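Local structure of sortase family protein (Streptococcus agalactiae, 3O0P) at residues K18-K23 / Q143-T148; E45-K50 / G98-T103; E59-L64 / I84-S89; K157-T160 / S165-L168. The protein probably acts as a class C sortase, a cysteine transpeptidase that joins pilin subunits covalently during assembly of the streptococcal pilus. All coordinates share one frame; numbering follows the deposited sequence.

Contact 1 of 4, residues K18-K23 / Q143-T148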
loop_
_atom_site.group_PDB
_atom_site.type_symbol
_atom_site.label_atom_id
_atom_site.label_comp_id
_atom_site.label_asym_id
_atom_site.label_seq_id
_atom_site.Cartn_x
_atom_site.Cartn_y
_atom_site.Cartn_z
ATOM N N LYS A 18 -14.083 -8.021 -11.738
ATOM C CA LYS A 18 -15.252 -8.893 -11.733
ATOM C C LYS A 18 -15.350 -9.717 -13.010
ATOM O O LYS A 18 -16.016 -10.741 -13.017
ATOM C CB LYS A 18 -16.537 -8.080 -11.533
ATOM N N LYS A 19 -14.698 -9.281 -14.088
ATOM C CA LYS A 19 -14.716 -10.025 -15.350
ATOM C C LYS A 19 -13.717 -11.155 -15.441
ATOM O O LYS A 19 -13.807 -11.960 -16.356
ATOM C CB LYS A 19 -14.492 -9.094 -16.540
ATOM C CG LYS A 19 -15.655 -8.159 -16.801
ATOM C CD LYS A 19 -15.393 -7.283 -18.028
ATOM C CE LYS A 19 -15.606 -8.034 -19.346
ATOM N NZ LYS A 19 -15.351 -7.162 -20.535
ATOM N N LEU A 20 -12.789 -11.248 -14.493
ATOM C CA LEU A 20 -11.835 -12.349 -14.497
ATOM C C LEU A 20 -12.546 -13.623 -14.042
ATOM O O LEU A 20 -13.341 -13.614 -13.109
ATOM C CB LEU A 20 -10.676 -12.062 -13.543
ATOM C CG LEU A 20 -9.832 -10.835 -13.849
ATOM C CD1 LEU A 20 -8.780 -10.673 -12.728
ATOM C CD2 LEU A 20 -9.177 -10.917 -15.247
ATOM N N SER A 21 -12.230 -14.730 -14.689
ATOM C CA SER A 21 -12.781 -16.020 -14.284
ATOM C C SER A 21 -12.134 -16.461 -12.972
ATOM O O SER A 21 -11.055 -15.995 -12.606
ATOM C CB SER A 21 -12.500 -17.084 -15.350
ATOM O OG SER A 21 -11.131 -17.432 -15.301
ATOM N N GLN A 22 -12.755 -17.408 -12.273
ATOM C CA GLN A 22 -12.145 -17.917 -11.052
ATOM C C GLN A 22 -10.815 -18.622 -11.333
ATOM O O GLN A 22 -9.881 -18.492 -10.549
ATOM C CB GLN A 22 -13.105 -18.835 -10.287
ATOM C CG GLN A 22 -14.245 -18.080 -9.606
ATOM C CD GLN A 22 -13.764 -17.082 -8.560
ATOM O OE1 GLN A 22 -12.978 -17.414 -7.678
ATOM N NE2 GLN A 22 -14.255 -15.855 -8.649
ATOM N N LYS A 23 -10.695 -19.348 -12.444
ATOM C CA LYS A 23 -9.420 -19.968 -12.783
ATOM C C LYS A 23 -8.344 -18.915 -12.977
ATOM O O LYS A 23 -7.234 -19.083 -12.526
ATOM C CB LYS A 23 -9.515 -20.854 -14.022
ATOM C CG LYS A 23 -10.156 -22.223 -13.778
ATOM C CD LYS A 23 -10.059 -23.129 -15.008
ATOM C CE LYS A 23 -10.996 -24.304 -14.883
ATOM N NZ LYS A 23 -10.821 -25.188 -16.050
ATOM N N GLN A 143 -8.753 -3.554 -1.545
ATOM C CA GLN A 143 -9.405 -4.453 -2.474
ATOM C C GLN A 143 -8.419 -4.818 -3.556
ATOM O O GLN A 143 -7.787 -3.960 -4.162
ATOM C CB GLN A 143 -10.642 -3.805 -3.077
ATOM C CG GLN A 143 -11.385 -4.733 -3.996
ATOM C CD GLN A 143 -12.617 -4.101 -4.620
ATOM O OE1 GLN A 143 -13.048 -3.006 -4.233
ATOM N NE2 GLN A 143 -13.176 -4.778 -5.617
ATOM N N ASN A 144 -8.253 -6.118 -3.771
ATOM C CA ASN A 144 -7.452 -6.621 -4.892
ATOM C C ASN A 144 -8.375 -7.376 -5.851
ATOM O O ASN A 144 -9.598 -7.327 -5.707
ATOM C CB ASN A 144 -6.281 -7.472 -4.391
ATOM C CG ASN A 144 -6.738 -8.671 -3.571
ATOM O OD1 ASN A 144 -7.691 -9.354 -3.935
ATOM N ND2 ASN A 144 -6.076 -8.903 -2.432
ATOM N N ILE A 145 -7.820 -8.044 -6.849
ATOM C CA ILE A 145 -8.650 -8.672 -7.861
ATOM C C ILE A 145 -9.539 -9.750 -7.284
ATOM O O ILE A 145 -10.538 -10.090 -7.911
ATOM C CB ILE A 145 -7.830 -9.275 -9.014
ATOM C CG1 ILE A 145 -6.672 -10.152 -8.506
ATOM C CG2 ILE A 145 -7.328 -8.186 -9.970
ATOM C CD1 ILE A 145 -6.023 -10.998 -9.564
ATOM N N LYS A 146 -9.171 -10.333 -6.140
ATOM C CA LYS A 146 -9.950 -11.408 -5.547
ATOM C C LYS A 146 -10.970 -10.951 -4.512
ATOM O O LYS A 146 -12.096 -11.433 -4.501
ATOM C CB LYS A 146 -9.010 -12.429 -4.910
ATOM C CG LYS A 146 -9.774 -13.585 -4.262
ATOM C CD LYS A 146 -8.890 -14.656 -3.667
ATOM C CE LYS A 146 -9.731 -15.861 -3.195
ATOM N NZ LYS A 146 -10.191 -16.688 -4.331
ATOM N N GLU A 147 -10.571 -10.056 -3.617
ATOM C CA GLU A 147 -11.396 -9.790 -2.429
ATOM C C GLU A 147 -10.924 -8.501 -1.758
ATOM O O GLU A 147 -9.921 -7.911 -2.141
ATOM C CB GLU A 147 -11.301 -10.987 -1.447
ATOM C CG GLU A 147 -9.889 -11.223 -0.956
ATOM C CD GLU A 147 -9.647 -12.619 -0.400
ATOM O OE1 GLU A 147 -10.572 -13.471 -0.384
ATOM O OE2 GLU A 147 -8.492 -12.864 -0.012
ATOM N N THR A 148 -11.653 -8.085 -0.737
ATOM C CA THR A 148 -11.264 -6.963 0.086
ATOM C C THR A 148 -10.745 -7.500 1.407
ATOM O O THR A 148 -11.370 -8.356 2.042
ATOM C CB THR A 148 -12.454 -6.037 0.340
ATOM O OG1 THR A 148 -12.925 -5.533 -0.908
ATOM C CG2 THR A 148 -12.036 -4.875 1.176
#
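N144 OD1 is held by two backbone N-H groups, and the tight turn they fix carries I145 onto L20 of residues 18-23. The donors are K146 N, at 2.8 Å from N144 OD1, and E147 N, at 3.0 Å from the same oxygen; both lie off the plane of the amide, the second by 31°. The first bond is an Asx turn, and the second widens it into an Asx motif. With N144 N bonded to E147 O in addition, this is the tip of the β-hairpin joining strands 139-143 and 148-159. Asparagine suits the place because its short amide can fold back on the chain, while ND2 is used by P106 O.

The contact proper is apolar. L20 CD1 comes to 4.0 Å from I145 CG2, and the two side chains cross at about a right angle. In I145, CG1 lies between the backbone N and the carbonyl carbon (chi1 49°), which places the CG2 methyl anti to the carbonyl carbon, as the branch that meets the leucine. V66 touches both residues, F13 and R28 also reach I145, and I25 packs on L20.

Nearer the surface, the long chains of Q22 and K146 approach one another, but Q22 OE1 stays 4.4 Å from K146 NZ. S21, one residue earlier, caps the start of helix 22-37 through E24 N. The polar bonds therefore shape each partner separately; between residues 18-23 and 143-148 the join is a small hydrophobic touch with the exposed ends of Q22 and K146 beside it, and K146 adds to it by packing on I25 and M29.

Contact 2 of 4, residues E45-K50 / G98-T103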
loop_
_atom_site.group_PDB
_atom_site.type_symbol
_atom_site.label_atom_id
_atom_site.label_comp_id
_atom_site.label_asym_id
_atom_site.label_seq_id
_atom_site.Cartn_x
_atom_site.Cartn_y
_atom_site.Cartn_z
ATOM N N GLU A 45 13.334 1.272 -1.338
ATOM C CA GLU A 45 13.837 2.613 -1.520
ATOM C C GLU A 45 12.761 3.580 -1.061
ATOM O O GLU A 45 11.582 3.300 -1.186
ATOM C CB GLU A 45 14.192 2.839 -2.993
ATOM C CG GLU A 45 15.377 2.000 -3.464
ATOM C CD GLU A 45 15.550 1.998 -4.971
ATOM O OE1 GLU A 45 15.079 2.950 -5.621
ATOM O OE2 GLU A 45 16.159 1.044 -5.506
ATOM N N ASP A 46 13.183 4.703 -0.506
ATOM C CA ASP A 46 12.299 5.786 -0.105
ATOM C C ASP A 46 11.695 6.523 -1.321
ATOM O O ASP A 46 12.422 7.171 -2.069
ATOM C CB ASP A 46 13.166 6.772 0.697
ATOM C CG ASP A 46 12.444 8.044 1.063
ATOM O OD1 ASP A 46 11.190 8.044 1.084
ATOM O OD2 ASP A 46 13.146 9.038 1.349
ATOM N N PRO A 47 10.363 6.468 -1.513
ATOM C CA PRO A 47 9.758 7.134 -2.678
ATOM C C PRO A 47 9.824 8.645 -2.646
ATOM O O PRO A 47 9.613 9.271 -3.694
ATOM C CB PRO A 47 8.275 6.725 -2.601
ATOM C CG PRO A 47 8.223 5.549 -1.743
ATOM C CD PRO A 47 9.361 5.707 -0.754
ATOM N N TYR A 48 10.094 9.226 -1.477
ATOM C CA TYR A 48 9.934 10.664 -1.313
ATOM C C TYR A 48 11.245 11.418 -1.247
ATOM O O TYR A 48 11.242 12.613 -1.001
ATOM C CB TYR A 48 9.066 10.988 -0.092
ATOM C CG TYR A 48 7.699 10.370 -0.239
ATOM C CD1 TYR A 48 7.361 9.181 0.414
ATOM C CD2 TYR A 48 6.758 10.921 -1.122
ATOM C CE1 TYR A 48 6.117 8.608 0.240
ATOM C CE2 TYR A 48 5.518 10.353 -1.291
ATOM C CZ TYR A 48 5.209 9.192 -0.620
ATOM O OH TYR A 48 3.990 8.616 -0.822
ATOM N N GLU A 49 12.355 10.723 -1.494
ATOM C CA GLU A 49 13.658 11.379 -1.616
ATOM C C GLU A 49 13.634 12.325 -2.807
ATOM O O GLU A 49 13.450 11.887 -3.941
ATOM C CB GLU A 49 14.754 10.331 -1.797
ATOM N N LYS A 50 13.826 13.619 -2.549
ATOM C CA LYS A 50 13.658 14.647 -3.571
ATOM C C LYS A 50 14.527 14.414 -4.806
ATOM O O LYS A 50 14.055 14.538 -5.943
ATOM C CB LYS A 50 13.967 16.027 -2.977
ATOM N N GLY A 98 0.546 4.230 -4.347
ATOM C CA GLY A 98 1.489 3.272 -4.876
ATOM C C GLY A 98 1.735 2.163 -3.880
ATOM O O GLY A 98 1.447 2.259 -2.700
ATOM N N HIS A 99 2.302 1.095 -4.387
ATOM C CA HIS A 99 2.765 -0.014 -3.572
ATOM C C HIS A 99 4.286 0.036 -3.523
ATOM O O HIS A 99 4.961 0.279 -4.538
ATOM C CB HIS A 99 2.292 -1.333 -4.157
ATOM C CG HIS A 99 2.979 -2.507 -3.546
ATOM N ND1 HIS A 99 4.075 -3.118 -4.118
ATOM C CD2 HIS A 99 2.755 -3.147 -2.375
ATOM C CE1 HIS A 99 4.507 -4.066 -3.308
ATOM N NE2 HIS A 99 3.724 -4.101 -2.244
ATOM N N LEU A 100 4.834 -0.131 -2.328
ATOM C CA LEU A 100 6.267 -0.039 -2.137
ATOM C C LEU A 100 6.967 -1.332 -2.544
ATOM O O LEU A 100 6.842 -2.360 -1.889
ATOM C CB LEU A 100 6.583 0.320 -0.697
ATOM C CG LEU A 100 8.022 0.715 -0.419
ATOM C CD1 LEU A 100 8.417 1.949 -1.220
ATOM C CD2 LEU A 100 8.200 0.958 1.054
ATOM N N GLU A 101 7.707 -1.295 -3.644
ATOM C CA GLU A 101 8.372 -2.488 -4.138
ATOM C C GLU A 101 9.408 -2.912 -3.099
ATOM O O GLU A 101 10.115 -2.095 -2.525
ATOM C CB GLU A 101 9.006 -2.226 -5.507
ATOM C CG GLU A 101 9.476 -3.492 -6.196
ATOM C CD GLU A 101 10.119 -3.242 -7.542
ATOM O OE1 GLU A 101 10.242 -2.076 -7.948
ATOM O OE2 GLU A 101 10.481 -4.242 -8.207
ATOM N N GLY A 102 9.477 -4.209 -2.864
ATOM C CA GLY A 102 10.252 -4.736 -1.766
ATOM C C GLY A 102 9.426 -5.166 -0.569
ATOM O O GLY A 102 9.978 -5.786 0.359
ATOM N N THR A 103 8.137 -4.826 -0.579
ATOM C CA THR A 103 7.192 -5.264 0.438
ATOM C C THR A 103 6.199 -6.246 -0.187
ATOM O O THR A 103 6.078 -6.358 -1.417
ATOM C CB THR A 103 6.447 -4.089 1.105
ATOM O OG1 THR A 103 5.443 -3.529 0.238
ATOM C CG2 THR A 103 7.463 -3.009 1.538
#
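The CD1 methyl of L100 fits against the chain at E45 and P47, and there the packing is close. It lies 3.4 Å from E45 O and 3.6 Å from P47 CG, and the leucine and proline side chains cross at about a right angle. With CG anti to the backbone N (chi1 -169°), the leucine reaches across to residues 45-50. Its branched end suits the place, presenting CD1 to E45 and to the rigid proline ring while the residue also packs on V115 and L179.

On the solvent side matters are looser: the carboxylate of E45 projects from an exposed position and touches nothing in residues 98-103. Each segment instead keeps its own shape. D46 OD1 accepts from Y48 N at 3.0 Å, from above the carboxylate plane, forming an Asx turn within a type I turn, and P47 CB lies over one face of the Y48 ring. In residues 98-103, L100 O accepts from both T103 OG1, at 2.8 Å, and T103 N in a type II turn. Its third position is G102, where at phi 103° a side chain would jam against the preceding carbonyl O.

The sequence D46-P47-Y48 matches the lid motif of class C sortases. D46 forms a salt bridge with R190, while Y48 packs on C181 and meets H119 edge-to-face, consistent with a lid over the active site. Residues 45-50 lie beside helix 90-93, whose L93 touches P47 and Y48, while L100 follows strand 97-99 and faces strands 112-117 and 174-182.

Contact 3 of 4, residues E59-L64 / I84-S89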
loop_
_atom_site.group_PDB
_atom_site.type_symbol
_atom_site.label_atom_id
_atom_site.label_comp_id
_atom_site.label_asym_id
_atom_site.label_seq_id
_atom_site.Cartn_x
_atom_site.Cartn_y
_atom_site.Cartn_z
ATOM N N GLU A 59 6.889 -3.367 -13.396
ATOM C CA GLU A 59 6.510 -4.638 -14.033
ATOM C C GLU A 59 6.296 -5.781 -13.050
ATOM O O GLU A 59 5.836 -6.833 -13.437
ATOM C CB GLU A 59 7.609 -5.082 -15.021
ATOM C CG GLU A 59 7.885 -4.120 -16.156
ATOM C CD GLU A 59 6.808 -4.139 -17.213
ATOM O OE1 GLU A 59 6.058 -5.139 -17.280
ATOM O OE2 GLU A 59 6.719 -3.152 -17.975
ATOM N N TYR A 60 6.625 -5.589 -11.776
ATOM C CA TYR A 60 6.721 -6.706 -10.844
ATOM C C TYR A 60 5.370 -7.208 -10.344
ATOM O O TYR A 60 5.298 -8.300 -9.789
ATOM C CB TYR A 60 7.586 -6.333 -9.624
ATOM C CG TYR A 60 6.962 -5.273 -8.740
ATOM C CD1 TYR A 60 6.185 -5.610 -7.656
ATOM C CD2 TYR A 60 7.146 -3.926 -9.007
ATOM C CE1 TYR A 60 5.622 -4.640 -6.850
ATOM C CE2 TYR A 60 6.569 -2.965 -8.235
ATOM C CZ TYR A 60 5.805 -3.313 -7.150
ATOM O OH TYR A 60 5.230 -2.321 -6.388
ATOM N N ALA A 61 4.312 -6.418 -10.522
ATOM C CA ALA A 61 2.983 -6.795 -10.027
ATOM C C ALA A 61 1.958 -6.978 -11.139
ATOM O O ALA A 61 0.761 -6.888 -10.892
ATOM C CB ALA A 61 2.484 -5.782 -8.998
ATOM N N ARG A 62 2.413 -7.281 -12.360
ATOM C CA ARG A 62 1.499 -7.382 -13.494
ATOM C C ARG A 62 0.414 -8.427 -13.249
ATOM O O ARG A 62 -0.718 -8.286 -13.724
ATOM C CB ARG A 62 2.241 -7.791 -14.774
ATOM C CG ARG A 62 3.168 -6.749 -15.339
ATOM C CD ARG A 62 2.479 -5.438 -15.696
ATOM N NE ARG A 62 3.364 -4.540 -16.448
ATOM C CZ ARG A 62 3.048 -3.303 -16.812
ATOM N NH1 ARG A 62 1.874 -2.800 -16.498
ATOM N NH2 ARG A 62 3.909 -2.576 -17.499
ATOM N N MET A 63 0.721 -9.489 -12.512
ATOM C CA MET A 63 -0.285 -10.524 -12.263
ATOM C C MET A 63 -1.498 -9.979 -11.511
ATOM O O MET A 63 -2.594 -10.531 -11.627
ATOM C CB MET A 63 0.297 -11.741 -11.531
ATOM C CG MET A 63 0.481 -11.587 -10.029
ATOM S SD MET A 63 1.773 -10.353 -9.440
ATOM C CE MET A 63 3.249 -11.378 -9.670
ATOM N N LEU A 64 -1.322 -8.914 -10.732
ATOM C CA LEU A 64 -2.420 -8.327 -9.959
ATOM C C LEU A 64 -3.122 -7.182 -10.658
ATOM O O LEU A 64 -4.092 -6.646 -10.131
ATOM C CB LEU A 64 -1.923 -7.823 -8.610
ATOM C CG LEU A 64 -1.533 -8.904 -7.598
ATOM C CD1 LEU A 64 -1.104 -8.255 -6.291
ATOM C CD2 LEU A 64 -2.638 -9.912 -7.363
ATOM N N ILE A 84 -4.664 1.926 -6.309
ATOM C CA ILE A 84 -3.289 1.545 -6.021
ATOM C C ILE A 84 -2.634 1.081 -7.315
ATOM O O ILE A 84 -3.141 0.185 -7.997
ATOM C CB ILE A 84 -3.206 0.374 -5.012
ATOM C CG1 ILE A 84 -4.002 0.669 -3.726
ATOM C CG2 ILE A 84 -1.747 0.083 -4.689
ATOM C CD1 ILE A 84 -4.165 -0.569 -2.844
ATOM N N PHE A 85 -1.513 1.704 -7.628
ATOM C CA PHE A 85 -0.698 1.332 -8.782
ATOM C C PHE A 85 0.553 0.616 -8.297
ATOM O O PHE A 85 1.018 0.839 -7.179
ATOM C CB PHE A 85 -0.284 2.572 -9.567
ATOM C CG PHE A 85 -1.438 3.373 -10.081
ATOM C CD1 PHE A 85 -1.990 3.083 -11.320
ATOM C CD2 PHE A 85 -1.987 4.399 -9.329
ATOM C CE1 PHE A 85 -3.055 3.829 -11.806
ATOM C CE2 PHE A 85 -3.061 5.145 -9.817
ATOM C CZ PHE A 85 -3.588 4.854 -11.041
ATOM N N ALA A 86 1.096 -0.260 -9.131
ATOM C CA ALA A 86 2.374 -0.869 -8.825
ATOM C C ALA A 86 3.460 0.186 -8.788
ATOM O O ALA A 86 3.497 1.124 -9.577
ATOM C CB ALA A 86 2.720 -1.934 -9.839
ATOM N N GLY A 87 4.359 0.021 -7.834
ATOM C CA GLY A 87 5.491 0.909 -7.673
ATOM C C GLY A 87 5.107 2.226 -7.035
ATOM O O GLY A 87 3.968 2.482 -6.656
ATOM N N SER A 88 6.095 3.093 -6.920
ATOM C CA SER A 88 5.903 4.350 -6.222
ATOM C C SER A 88 6.600 5.481 -6.986
ATOM O O SER A 88 7.136 6.398 -6.394
ATOM C CB SER A 88 6.415 4.234 -4.777
ATOM O OG SER A 88 7.769 3.828 -4.749
ATOM N N SER A 89 6.563 5.417 -8.312
ATOM C CA SER A 89 7.125 6.476 -9.153
ATOM C C SER A 89 6.382 7.786 -8.963
ATOM O O SER A 89 5.252 7.805 -8.491
ATOM C CB SER A 89 7.025 6.084 -10.629
ATOM O OG SER A 89 5.669 6.020 -11.041
#
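Y60 and A61, the two central residues of a type I β-turn spanning E59 to R62, pack against A86 and G87, where the chain leaves strand 80-85 of the sortase β-barrel. The turn belongs to the long connection between helix 22-37 and strand 71-75, so the contact lays N-terminal chain over the barrel.

Its polar bond runs from G87 N to Y60 OH, 2.9 Å long and bent to 143° at the hydrogen. The phenol oxygen is shared: it also bonds to H99 ND1 on the neighbouring strand, which together with G87 fixes where the ring's end sits. Tyrosine suits this, being long enough to span the gap and able to accept from one group while keeping a second partner. Its CG stands between the backbone N and the carbonyl carbon (chi1 67°), carrying the ring towards G87. Glycine fits there because phi is positive and the ring passes close to its backbone, with Y60 CE2 4.1 Å from G87 CA.

Beside this bond two small side chains meet, A61 CB and A86 CB at 3.9 Å, and their size lets the backbones come near. The turn is braced on its outer side by R62, which grips E59 side-on and makes a second salt bridge to E65: R62 NE reaches E59 OE1 and R62 NH2 reaches E59 OE2, each at 2.9 Å and nearly in the guanidinium plane.

Contact 4 of 4, residues K157-T160 / S165-L168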
loop_
_atom_site.group_PDB
_atom_site.type_symbol
_atom_site.label_atom_id
_atom_site.label_comp_id
_atom_site.label_asym_id
_atom_site.label_seq_id
_atom_site.Cartn_x
_atom_site.Cartn_y
_atom_site.Cartn_z
ATOM N N LYS A 157 4.089 5.318 13.863
ATOM C CA LYS A 157 5.472 5.709 14.099
ATOM C C LYS A 157 5.919 6.731 13.083
ATOM O O LYS A 157 5.517 6.680 11.931
ATOM C CB LYS A 157 6.421 4.513 14.038
ATOM C CG LYS A 157 6.215 3.531 15.159
ATOM C CD LYS A 157 7.181 2.361 15.087
ATOM C CE LYS A 157 8.531 2.716 15.669
ATOM N NZ LYS A 157 9.404 1.524 15.783
ATOM N N VAL A 158 6.783 7.647 13.513
ATOM C CA VAL A 158 7.437 8.603 12.637
ATOM C C VAL A 158 8.905 8.236 12.653
ATOM O O VAL A 158 9.512 8.170 13.723
ATOM C CB VAL A 158 7.214 10.040 13.125
ATOM C CG1 VAL A 158 8.121 11.004 12.364
ATOM C CG2 VAL A 158 5.746 10.411 12.969
ATOM N N VAL A 159 9.475 7.995 11.472
ATOM C CA VAL A 159 10.838 7.494 11.336
ATOM C C VAL A 159 11.618 8.319 10.303
ATOM O O VAL A 159 11.044 9.081 9.503
ATOM C CB VAL A 159 10.847 5.985 10.959
ATOM C CG1 VAL A 159 10.043 5.171 11.990
ATOM C CG2 VAL A 159 10.316 5.806 9.537
ATOM N N THR A 160 12.928 8.157 10.318
ATOM C CA THR A 160 13.769 8.809 9.319
ATOM C C THR A 160 13.706 8.057 7.993
ATOM O O THR A 160 13.366 6.890 7.970
ATOM C CB THR A 160 15.225 8.926 9.806
ATOM O OG1 THR A 160 15.754 7.626 10.072
ATOM C CG2 THR A 160 15.276 9.770 11.078
ATOM N N SER A 165 13.134 -0.474 9.149
ATOM C CA SER A 165 12.865 -1.561 10.098
ATOM C C SER A 165 11.399 -1.887 10.280
ATOM O O SER A 165 11.036 -3.038 10.442
ATOM C CB SER A 165 13.446 -1.210 11.474
ATOM O OG SER A 165 14.858 -1.254 11.468
ATOM N N ASP A 166 10.557 -0.874 10.279
ATOM C CA ASP A 166 9.142 -1.073 10.587
ATOM C C ASP A 166 8.309 -1.409 9.377
ATOM O O ASP A 166 7.102 -1.555 9.496
ATOM C CB ASP A 166 8.583 0.171 11.260
ATOM C CG ASP A 166 9.384 0.555 12.469
ATOM O OD1 ASP A 166 9.404 -0.230 13.444
ATOM O OD2 ASP A 166 10.022 1.615 12.428
ATOM N N LEU A 167 8.969 -1.543 8.227
ATOM C CA LEU A 167 8.292 -1.930 6.987
ATOM C C LEU A 167 8.553 -3.368 6.595
ATOM O O LEU A 167 7.971 -3.829 5.637
ATOM C CB LEU A 167 8.759 -1.051 5.833
ATOM C CG LEU A 167 8.517 0.437 6.066
ATOM C CD1 LEU A 167 9.010 1.213 4.857
ATOM C CD2 LEU A 167 7.033 0.758 6.330
ATOM N N LEU A 168 9.394 -4.071 7.348
ATOM C CA LEU A 168 9.802 -5.416 6.975
ATOM C C LEU A 168 8.761 -6.423 7.408
ATOM O O LEU A 168 7.929 -6.149 8.290
ATOM C CB LEU A 168 11.154 -5.745 7.625
ATOM C CG LEU A 168 12.283 -4.740 7.374
ATOM C CD1 LEU A 168 13.568 -5.253 7.995
ATOM C CD2 LEU A 168 12.465 -4.428 5.889
HETATM O O HOH W 1 12.097 1.853 14.137
#
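K157 NZ and D166 OD1 form a salt bridge of 2.9 Å, with the ammonium group standing above the carboxylate plane, tilted 38° out of it. A water closes the other side of the pair: it accepts from K157 NZ at 3.2 Å and donates to D166 OD2 at 2.7 Å, so both carboxylate oxygens are tied to the same lysine, one directly and one through water. The lysine chain bends at chi3 (81°), which brings its end back over the aspartate, and K157 CE lies 3.7 Å from D166 OD2. A long, flexible lysine suits this partly exposed place, where its charge can find a partner and still meet solvent.

Farther in, V159 CG1 rests 3.6 Å from D166 OD2. K157 and V159 point to the same side of strand 148-159, while V158 between them points away, the usual alternation of a β-strand. L192 of strand 189-198 packs against V159, D166 and L167.

The arrangement fastens the start of the connection between strands 148-159 and 174-182 back onto the strand it has just left; this is the β6/β7 loop of the sortase fold, which in relatives commonly borders the groove for the sorting signal.

Contact 3 is the most buried, and it shares a sheet neighbourhood with contact 2: strands 80-85 and 97-99 are adjacent, the backbones of F85 and H99 pair, and P47 packs on S88. Contact 2 also reaches contact 4, where L100 CD2 meets L167 CD1 at 3.9 Å. Contact 1 lies about 31 Å from contact 4, centre to centre, across the middle of the chain, but it touches contact 3 through I145 and the L64 carbonyl. Contacts 1, 2 and 4 are all partly buried yet differ in chemistry: 1 and 2 join by apolar touches between locally braced turns, whereas 4 uses charge and water. Contact 3 combines a phenol bond with paired alanines.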